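Local coordinates for DUF5638 domain-containing protein (Legionella pneumophila subsp. pneumophila, PDB 5L1A) that is of unknown function, its full-length form being probably a membrane protein, with this all-helical piece belonging to the DUF5638 family, at residues 14-25 / 63-74. Residues are numbered along the deposited sequence; the frame is centred on the assembly and turned at random.
Sequences RLQNCDTQLNQF and VEEYENFISLVS. With I3C (5-amino-2,4,6-triiodobenzene-1,3-dicarboxylic acid), chain B; I3C (5-amino-2,4,6-triiodobenzene-1,3-dicarboxylic acid), chain E.
Tyr66 carries CG anti to its backbone N (chi1 -160°), which sends the ring across to helix 8-25. The Cys18 CB points toward helix 56-77 and lies over one face of that ring. With SG anti to the carbonyl carbon, the sulfur also lies over the ring and reaches Glu67 CG (3.6 Å). Segments 14-25 and 63-74, of helices 8-25 and 56-77, run nearly parallel, 21° apart, with knobs-into-holes packing inside an all-helical bundle. The Tyr66 ring is a knob among Leu15, Cys18, Asp19 and Leu22. Leu22 is the facing knob, among Tyr66, Phe69, Ile70 and Val73. Cys18 CB makes a CH-pi contact 3.5 Å from the Tyr66 centroid, and SG adds a sulfur-aromatic contact. Leu15 CD2 is 3.4 Å from Tyr66 CD2, in the ring plane. Ile70 is another knob, with CD1 3.5 Å from Leu22 CG. At one end Phe25 CZ lies 3.5 Å from Ser74 CB. At the other, Arg14 NH1 forms a 2.9 Å salt bridge with Glu67 OE2. OE2 uses its syn lone pair and lies 33° out of the guanidinium plane. Helix 33-51 contributes Tyr46, stacked on Tyr66, and Asn47, hydrogen-bonded to Asp19 OD2. Tyr66 OH donates to Asp19 OD1; the 2.4 Å length is doubtful, probably shortened by coordinate error. Asp19 OD1 lies at the Tyr66 ring edge, in its plane.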
# COMPACT_ATOMS: atom_id res chain seq x y z
N ARG A 14 9.65 -6.31 -5.35
CA ARG A 14 8.57 -6.53 -4.39
C ARG A 14 7.53 -5.42 -4.43
O ARG A 14 6.37 -5.66 -4.10
CB ARG A 14 9.14 -6.67 -2.98
CG ARG A 14 9.86 -7.99 -2.76
CD ARG A 14 9.88 -8.34 -1.28
NE ARG A 14 11.01 -7.74 -0.59
CZ ARG A 14 11.03 -7.48 0.71
NH1 ARG A 14 9.98 -7.74 1.47
NH2 ARG A 14 12.11 -6.94 1.25
N LEU A 15 7.92 -4.21 -4.83
CA LEU A 15 6.93 -3.16 -5.08
C LEU A 15 5.96 -3.58 -6.17
O LEU A 15 4.75 -3.33 -6.06
CB LEU A 15 7.63 -1.86 -5.48
CG LEU A 15 7.89 -0.76 -4.45
CD1 LEU A 15 8.23 0.53 -5.18
CD2 LEU A 15 6.69 -0.55 -3.54
N GLN A 16 6.46 -4.21 -7.23
CA GLN A 16 5.62 -4.57 -8.37
C GLN A 16 4.70 -5.74 -8.04
O GLN A 16 3.59 -5.81 -8.58
CB GLN A 16 6.50 -4.89 -9.58
CG GLN A 16 7.46 -3.78 -9.95
CD GLN A 16 8.38 -4.15 -11.09
OE1 GLN A 16 9.47 -3.59 -11.23
NE2 GLN A 16 7.95 -5.08 -11.93
N ASN A 17 5.14 -6.66 -7.19
CA ASN A 17 4.24 -7.72 -6.74
C ASN A 17 3.04 -7.15 -6.00
O ASN A 17 1.90 -7.60 -6.20
CB ASN A 17 4.99 -8.71 -5.85
CG ASN A 17 5.91 -9.62 -6.63
OD1 ASN A 17 5.82 -9.71 -7.86
ND2 ASN A 17 6.81 -10.31 -5.92
N CYS A 18 3.27 -6.15 -5.15
CA CYS A 18 2.17 -5.49 -4.46
C CYS A 18 1.22 -4.81 -5.45
O CYS A 18 -0.00 -4.93 -5.32
CB CYS A 18 2.71 -4.47 -3.46
SG CYS A 18 3.72 -5.17 -2.12
N ASP A 19 1.78 -4.10 -6.44
CA ASP A 19 0.94 -3.45 -7.44
C ASP A 19 0.15 -4.47 -8.26
O ASP A 19 -1.01 -4.24 -8.59
CB ASP A 19 1.79 -2.58 -8.36
CG ASP A 19 2.35 -1.34 -7.67
OD1 ASP A 19 1.79 -0.92 -6.64
OD2 ASP A 19 3.35 -0.79 -8.17
N THR A 20 0.79 -5.59 -8.60
CA THR A 20 0.10 -6.64 -9.34
C THR A 20 -0.95 -7.32 -8.48
O THR A 20 -2.05 -7.63 -8.96
CB THR A 20 1.11 -7.67 -9.84
OG1 THR A 20 2.10 -7.01 -10.65
CG2 THR A 20 0.43 -8.76 -10.67
N GLN A 21 -0.64 -7.56 -7.20
CA GLN A 21 -1.60 -8.19 -6.31
C GLN A 21 -2.84 -7.32 -6.12
O GLN A 21 -3.95 -7.85 -5.99
CB GLN A 21 -0.94 -8.48 -4.96
CG GLN A 21 -1.83 -9.23 -4.00
CD GLN A 21 -2.21 -10.60 -4.52
OE1 GLN A 21 -1.41 -11.53 -4.51
NE2 GLN A 21 -3.45 -10.72 -5.00
N LEU A 22 -2.67 -6.00 -6.10
CA LEU A 22 -3.82 -5.11 -6.00
C LEU A 22 -4.71 -5.23 -7.24
O LEU A 22 -5.93 -5.30 -7.12
CB LEU A 22 -3.37 -3.67 -5.80
CG LEU A 22 -3.42 -3.11 -4.37
CD1 LEU A 22 -3.01 -1.65 -4.35
CD2 LEU A 22 -4.80 -3.30 -3.75
N ASN A 23 -4.10 -5.24 -8.43
CA ASN A 23 -4.88 -5.39 -9.65
C ASN A 23 -5.65 -6.70 -9.66
O ASN A 23 -6.83 -6.74 -10.04
CB ASN A 23 -3.98 -5.30 -10.88
CG ASN A 23 -3.30 -3.95 -11.01
OD1 ASN A 23 -3.66 -2.99 -10.34
ND2 ASN A 23 -2.31 -3.87 -11.89
N GLN A 24 -5.00 -7.79 -9.24
CA GLN A 24 -5.65 -9.10 -9.28
C GLN A 24 -6.79 -9.20 -8.26
O GLN A 24 -7.74 -9.95 -8.48
CB GLN A 24 -4.63 -10.21 -9.04
CG GLN A 24 -3.60 -10.34 -10.16
CD GLN A 24 -2.55 -11.39 -9.86
OE1 GLN A 24 -2.33 -11.76 -8.71
NE2 GLN A 24 -1.90 -11.88 -10.91
N PHE A 25 -6.71 -8.45 -7.16
CA PHE A 25 -7.83 -8.36 -6.23
C PHE A 25 -9.08 -7.87 -6.95
O PHE A 25 -10.16 -8.47 -6.85
CB PHE A 25 -7.49 -7.43 -5.07
CG PHE A 25 -6.59 -8.05 -4.03
CD1 PHE A 25 -6.53 -9.42 -3.86
CD2 PHE A 25 -5.81 -7.24 -3.21
CE1 PHE A 25 -5.71 -9.98 -2.90
CE2 PHE A 25 -4.98 -7.79 -2.25
CZ PHE A 25 -4.93 -9.17 -2.09
N VAL A 63 8.63 -0.86 1.57
CA VAL A 63 8.21 -2.09 0.91
C VAL A 63 7.46 -2.99 1.88
O VAL A 63 6.43 -3.58 1.54
CB VAL A 63 9.43 -2.80 0.28
CG1 VAL A 63 9.07 -4.23 -0.11
CG2 VAL A 63 9.92 -2.03 -0.93
N GLU A 64 7.97 -3.11 3.11
CA GLU A 64 7.26 -3.88 4.13
C GLU A 64 5.91 -3.25 4.46
O GLU A 64 4.92 -3.97 4.69
CB GLU A 64 8.11 -4.00 5.39
CG GLU A 64 9.32 -4.90 5.23
CD GLU A 64 10.27 -4.83 6.41
OE1 GLU A 64 10.07 -3.97 7.29
OE2 GLU A 64 11.21 -5.65 6.46
N GLU A 65 5.84 -1.92 4.49
CA GLU A 65 4.57 -1.26 4.81
C GLU A 65 3.54 -1.50 3.71
O GLU A 65 2.36 -1.71 4.01
CB GLU A 65 4.80 0.24 5.01
CG GLU A 65 3.56 1.00 5.43
CD GLU A 65 3.66 2.48 5.13
OE1 GLU A 65 4.53 2.86 4.32
OE2 GLU A 65 2.87 3.27 5.70
N TYR A 66 3.97 -1.47 2.45
CA TYR A 66 3.08 -1.79 1.34
C TYR A 66 2.61 -3.24 1.41
O TYR A 66 1.45 -3.54 1.11
CB TYR A 66 3.80 -1.51 0.02
CG TYR A 66 2.92 -1.33 -1.19
CD1 TYR A 66 1.53 -1.33 -1.08
CD2 TYR A 66 3.48 -1.16 -2.45
CE1 TYR A 66 0.73 -1.16 -2.21
CE2 TYR A 66 2.69 -1.00 -3.57
CZ TYR A 66 1.32 -1.00 -3.45
OH TYR A 66 0.54 -0.84 -4.57
N GLU A 67 3.50 -4.15 1.81
CA GLU A 67 3.14 -5.56 1.89
C GLU A 67 2.11 -5.82 2.98
O GLU A 67 1.17 -6.59 2.79
CB GLU A 67 4.39 -6.40 2.11
CG GLU A 67 5.27 -6.49 0.88
CD GLU A 67 6.68 -6.89 1.21
OE1 GLU A 67 7.07 -6.83 2.40
OE2 GLU A 67 7.42 -7.27 0.28
N ASN A 68 2.29 -5.19 4.15
CA ASN A 68 1.30 -5.33 5.21
C ASN A 68 -0.04 -4.74 4.78
O ASN A 68 -1.10 -5.29 5.12
CB ASN A 68 1.79 -4.64 6.49
CG ASN A 68 3.00 -5.34 7.10
OD1 ASN A 68 3.13 -6.56 7.03
ND2 ASN A 68 3.89 -4.55 7.69
N PHE A 69 -0.02 -3.63 4.04
CA PHE A 69 -1.26 -3.06 3.53
C PHE A 69 -1.97 -4.04 2.60
O PHE A 69 -3.19 -4.18 2.64
CB PHE A 69 -0.98 -1.74 2.81
CG PHE A 69 -2.14 -1.22 2.01
CD1 PHE A 69 -3.16 -0.51 2.61
CD2 PHE A 69 -2.20 -1.44 0.63
CE1 PHE A 69 -4.23 -0.03 1.86
CE2 PHE A 69 -3.26 -0.96 -0.12
CZ PHE A 69 -4.28 -0.26 0.50
N ILE A 70 -1.20 -4.72 1.74
CA ILE A 70 -1.79 -5.70 0.82
C ILE A 70 -2.47 -6.82 1.61
O ILE A 70 -3.57 -7.26 1.27
CB ILE A 70 -0.72 -6.24 -0.14
CG1 ILE A 70 -0.27 -5.14 -1.10
CG2 ILE A 70 -1.25 -7.44 -0.92
CD1 ILE A 70 -1.40 -4.51 -1.86
N SER A 71 -1.81 -7.30 2.67
CA SER A 71 -2.41 -8.35 3.49
C SER A 71 -3.72 -7.88 4.11
O SER A 71 -4.68 -8.65 4.19
CB SER A 71 -1.43 -8.78 4.59
OG SER A 71 -0.31 -9.44 4.03
N LEU A 72 -3.77 -6.63 4.55
CA LEU A 72 -5.00 -6.11 5.16
C LEU A 72 -6.12 -5.99 4.13
O LEU A 72 -7.28 -6.28 4.44
CB LEU A 72 -4.73 -4.76 5.82
CG LEU A 72 -3.75 -4.80 7.00
CD1 LEU A 72 -3.52 -3.41 7.56
CD2 LEU A 72 -4.26 -5.74 8.09
N VAL A 73 -5.79 -5.57 2.91
CA VAL A 73 -6.80 -5.48 1.86
C VAL A 73 -7.44 -6.84 1.60
O VAL A 73 -8.66 -6.96 1.48
CB VAL A 73 -6.20 -4.89 0.57
CG1 VAL A 73 -7.24 -4.88 -0.54
CG2 VAL A 73 -5.68 -3.49 0.82
N SER A 74 -6.61 -7.89 1.52
CA SER A 74 -7.16 -9.22 1.27
C SER A 74 -8.07 -9.67 2.41
O SER A 74 -9.12 -10.27 2.17
CB SER A 74 -6.02 -10.23 1.06
OG SER A 74 -5.21 -10.36 2.21
I3 I3C B . 7.17 -1.70 13.67
I2 I3C B . 1.66 -2.59 11.12
I1 I3C B . 5.46 1.62 8.77
O8 I3C B . 8.34 0.06 10.62
O9 I3C B . 7.45 1.61 11.90
C10 I3C B . 2.75 -0.20 9.10
N13 I3C B . 4.18 -2.90 13.12
C1 I3C B . 6.06 -0.18 11.22
C6 I3C B . 5.76 -1.23 12.22
C5 I3C B . 4.46 -1.94 12.20
C4 I3C B . 3.48 -1.59 11.16
C3 I3C B . 3.76 -0.55 10.15
C2 I3C B . 5.06 0.15 10.19
C7 I3C B . 7.37 0.54 11.25
O11 I3C B . 2.71 -0.89 8.06
O12 I3C B . 1.98 0.76 9.31
I3 I3C E . 7.02 3.78 6.05
I2 I3C E . 5.17 8.72 2.65
I1 I3C E . 7.65 9.49 8.21
O8 I3C E . 9.04 6.13 8.20
O9 I3C E . 7.05 5.88 9.05
C10 I3C E . 6.26 10.25 5.27
N13 I3C E . 5.76 5.56 3.52
C1 I3C E . 7.20 6.76 6.85
C6 I3C E . 6.76 5.84 5.76
C5 I3C E . 6.16 6.39 4.51
C4 I3C E . 6.00 7.86 4.36
C3 I3C E . 6.44 8.77 5.44
C2 I3C E . 7.03 8.22 6.68
C7 I3C E . 7.80 6.22 8.11
O11 I3C E . 5.15 10.76 5.56
O12 I3C E . 7.20 10.94 4.82